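Conserved hypothetical protein (Agrobacterium tumefaciens, PDB 2FEX) is of unknown function but belongs to the DJ-1/PfpI family, whose alpha/beta fold resembles that of class I glutamine amidotransferases. Local coordinates at residues A[85-88]-A[89-93]. Residues are numbered along the deposited sequence; the frame is centred on the assembly and turned at random.
Sequences GLVK and RFRDR
K88 and D92, one turn apart on helix 84-92, form an i to i+4 salt bridge on the exposed flank of an amphipathic helix. The lysine chain stays extended through its first three torsions and bends at the last (chi4 38°), which swings NZ onto the carboxylate. NZ lies 2.9 Å from D92 OD2, on the syn lone pair of that oxygen, whereas the bond from NZ to OD1 is weak at 3.4 Å; the grip is therefore uneven. The backbone joins the same two residues, D92 N donating to K88 O at 2.8 Å.

The buried flank is mainly apolar. L86 and F90 run side by side in the same direction, with L86 CD1 3.7 Å from F90 CE1, and both side chains rest on L67 of strand 66-69. L86 O meets the phenyl ring at its edge, 3.4 Å from F90 CD1. Beside this pair, V87 CG1 touches the aliphatic CG of R91, whose bends lead NH1 on to the carbonyl of G148.

R89 doubles back along the helix toward its start. The bend at chi3 (-28°) sets L86 CA over one guanidinium face, toward its rim, and brings NH1 within 3.6 Å of L86 CD1, while NH1 is bound by the carbonyls of L59 and Y56. Two turns of helix thus sort their chemistry by side: hydrocarbon against the central sheet, the ends of R89 and R91 spent on backbone carbonyls of neighbouring loops, and an ion pair at the surface, where solvent would probably weaken its charge attraction.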
ATOM      1  N   GLY A  85      13.395 -12.528 -19.625  1.00 15.15           N
ATOM      2  CA  GLY A  85      12.708 -12.353 -20.940  1.00 16.54           C
ATOM      3  C   GLY A  85      11.792 -11.132 -20.928  1.00 15.62           C
ATOM      4  O   GLY A  85      11.828 -10.310 -21.842  1.00 16.11           O
ATOM      5  N   LEU A  86      10.989 -11.018 -19.871  1.00 14.36           N
ATOM      6  CA  LEU A  86      10.039  -9.899 -19.711  1.00 13.52           C
ATOM      7  C   LEU A  86      10.800  -8.570 -19.665  1.00 14.14           C
ATOM      8  O   LEU A  86      10.468  -7.622 -20.390  1.00 14.03           O
ATOM      9  CB  LEU A  86       9.262 -10.108 -18.409  1.00 13.95           C
ATOM     10  CG  LEU A  86       8.255  -9.025 -18.078  1.00 13.30           C
ATOM     11  CD1 LEU A  86       7.155  -8.843 -19.174  1.00 14.76           C
ATOM     12  CD2 LEU A  86       7.564  -9.268 -16.775  1.00 17.22           C
ATOM     13  N   VAL A  87      11.851  -8.509 -18.851  1.00 12.91           N
ATOM     14  CA  VAL A  87      12.580  -7.250 -18.738  1.00 15.21           C
ATOM     15  C   VAL A  87      13.230  -6.870 -20.075  1.00 15.57           C
ATOM     16  O   VAL A  87      13.143  -5.708 -20.506  1.00 16.60           O
ATOM     17  CB  VAL A  87      13.589  -7.335 -17.592  1.00 14.26           C
ATOM     18  CG1 VAL A  87      14.593  -6.173 -17.621  1.00 16.34           C
ATOM     19  CG2 VAL A  87      12.839  -7.356 -16.281  1.00 13.75           C
ATOM     20  N   LYS A  88      13.867  -7.847 -20.709  1.00 15.60           N
ATOM     21  CA  LYS A  88      14.510  -7.612 -22.037  1.00 17.72           C
ATOM     22  C   LYS A  88      13.486  -7.118 -23.077  1.00 18.16           C
ATOM     23  O   LYS A  88      13.774  -6.194 -23.825  1.00 17.55           O
ATOM     24  CB  LYS A  88      15.288  -8.832 -22.505  1.00 18.62           C
ATOM     25  CG  LYS A  88      16.019  -8.614 -23.862  1.00 23.74           C
ATOM     26  CD  LYS A  88      16.947  -9.756 -24.170  1.00 29.05           C
ATOM     27  CE  LYS A  88      17.607  -9.630 -25.557  1.00 29.76           C
ATOM     28  NZ  LYS A  88      17.987  -8.233 -25.969  1.00 32.05           N
ATOM     29  N   ARG A  89      12.314  -7.747 -23.118  1.00 16.56           N
ATOM     30  CA  ARG A  89      11.227  -7.344 -24.014  1.00 17.68           C
ATOM     31  C   ARG A  89      10.936  -5.845 -23.868  1.00 17.30           C
ATOM     32  O   ARG A  89      10.841  -5.128 -24.843  1.00 17.84           O
ATOM     33  CB  ARG A  89       9.957  -8.200 -23.749  1.00 17.81           C
ATOM     34  CG  ARG A  89       8.743  -7.994 -24.670  1.00 20.01           C
ATOM     35  CD  ARG A  89       7.521  -8.954 -24.349  1.00 16.82           C
ATOM     36  NE  ARG A  89       7.929 -10.220 -23.739  1.00 20.48           N
ATOM     37  CZ  ARG A  89       7.273 -10.830 -22.763  1.00 20.91           C
ATOM     38  NH1 ARG A  89       6.169 -10.329 -22.287  1.00 19.21           N
ATOM     39  NH2 ARG A  89       7.724 -11.962 -22.262  1.00 29.46           N
ATOM     40  N   PHE A  90      10.789  -5.405 -22.626  1.00 16.09           N
ATOM     41  CA  PHE A  90      10.504  -3.994 -22.321  1.00 16.42           C
ATOM     42  C   PHE A  90      11.680  -3.056 -22.601  1.00 16.41           C
ATOM     43  O   PHE A  90      11.513  -1.982 -23.216  1.00 16.11           O
ATOM     44  CB  PHE A  90       9.948  -3.879 -20.888  1.00 15.24           C
ATOM     45  CG  PHE A  90       8.487  -4.133 -20.833  1.00 14.02           C
ATOM     46  CD1 PHE A  90       7.989  -5.436 -20.977  1.00 16.12           C
ATOM     47  CD2 PHE A  90       7.579  -3.037 -20.802  1.00 16.77           C
ATOM     48  CE1 PHE A  90       6.575  -5.661 -20.983  1.00 17.41           C
ATOM     49  CE2 PHE A  90       6.205  -3.219 -20.816  1.00 21.38           C
ATOM     50  CZ  PHE A  90       5.677  -4.541 -20.921  1.00 17.50           C
ATOM     51  N   ARG A  91      12.871  -3.464 -22.147  1.00 16.57           N
ATOM     52  CA  ARG A  91      14.078  -2.625 -22.346  1.00 18.87           C
ATOM     53  C   ARG A  91      14.378  -2.443 -23.822  1.00 19.25           C
ATOM     54  O   ARG A  91      14.821  -1.345 -24.263  1.00 19.83           O
ATOM     55  CB  ARG A  91      15.297  -3.230 -21.640  1.00 18.70           C
ATOM     56  CG  ARG A  91      15.183  -3.077 -20.157  1.00 23.87           C
ATOM     57  CD  ARG A  91      15.530  -1.643 -19.791  1.00 31.51           C
ATOM     58  NE  ARG A  91      16.963  -1.444 -20.005  1.00 35.65           N
ATOM     59  CZ  ARG A  91      17.587  -0.273 -19.999  1.00 40.39           C
ATOM     60  NH1 ARG A  91      16.907   0.869 -19.856  1.00 37.07           N
ATOM     61  NH2 ARG A  91      18.908  -0.259 -20.153  1.00 40.33           N
ATOM     62  N   ASP A  92      14.163  -3.500 -24.606  1.00 19.00           N
ATOM     63  CA  ASP A  92      14.476  -3.421 -26.048  1.00 20.88           C
ATOM     64  C   ASP A  92      13.553  -2.418 -26.759  1.00 21.91           C
ATOM     65  O   ASP A  92      13.906  -1.929 -27.806  1.00 24.20           O
ATOM     66  CB  ASP A  92      14.408  -4.794 -26.728  1.00 19.68           C
ATOM     67  CG  ASP A  92      15.610  -5.665 -26.428  1.00 22.11           C
ATOM     68  OD1 ASP A  92      16.591  -5.191 -25.795  1.00 23.17           O
ATOM     69  OD2 ASP A  92      15.562  -6.861 -26.806  1.00 23.72           O
ATOM     70  N   ARG A  93      12.390  -2.126 -26.178  1.00 21.76           N
ATOM     71  CA  ARG A  93      11.402  -1.184 -26.701  0.50 23.09           C
ATOM     72  C   ARG A  93      11.592   0.188 -26.039  1.00 22.82           C
ATOM     73  O   ARG A  93      10.735   1.069 -26.190  1.00 24.35           O
ATOM     74  CB  ARG A  93       9.979  -1.757 -26.459  0.50 23.26           C
ATOM     75  CG  ARG A  93       8.779  -0.902 -26.876  0.50 27.10           C
ATOM     76  CD  ARG A  93       8.646  -0.656 -28.398  0.50 27.08           C
ATOM     77  NE  ARG A  93       7.715   0.446 -28.688  0.50 28.84           N
ATOM     78  CZ  ARG A  93       7.930   1.721 -28.350  0.50 26.36           C
ATOM     79  NH1 ARG A  93       9.025   2.071 -27.703  0.50 24.74           N
ATOM     80  NH2 ARG A  93       7.044   2.662 -28.640  0.50 26.54           N
TER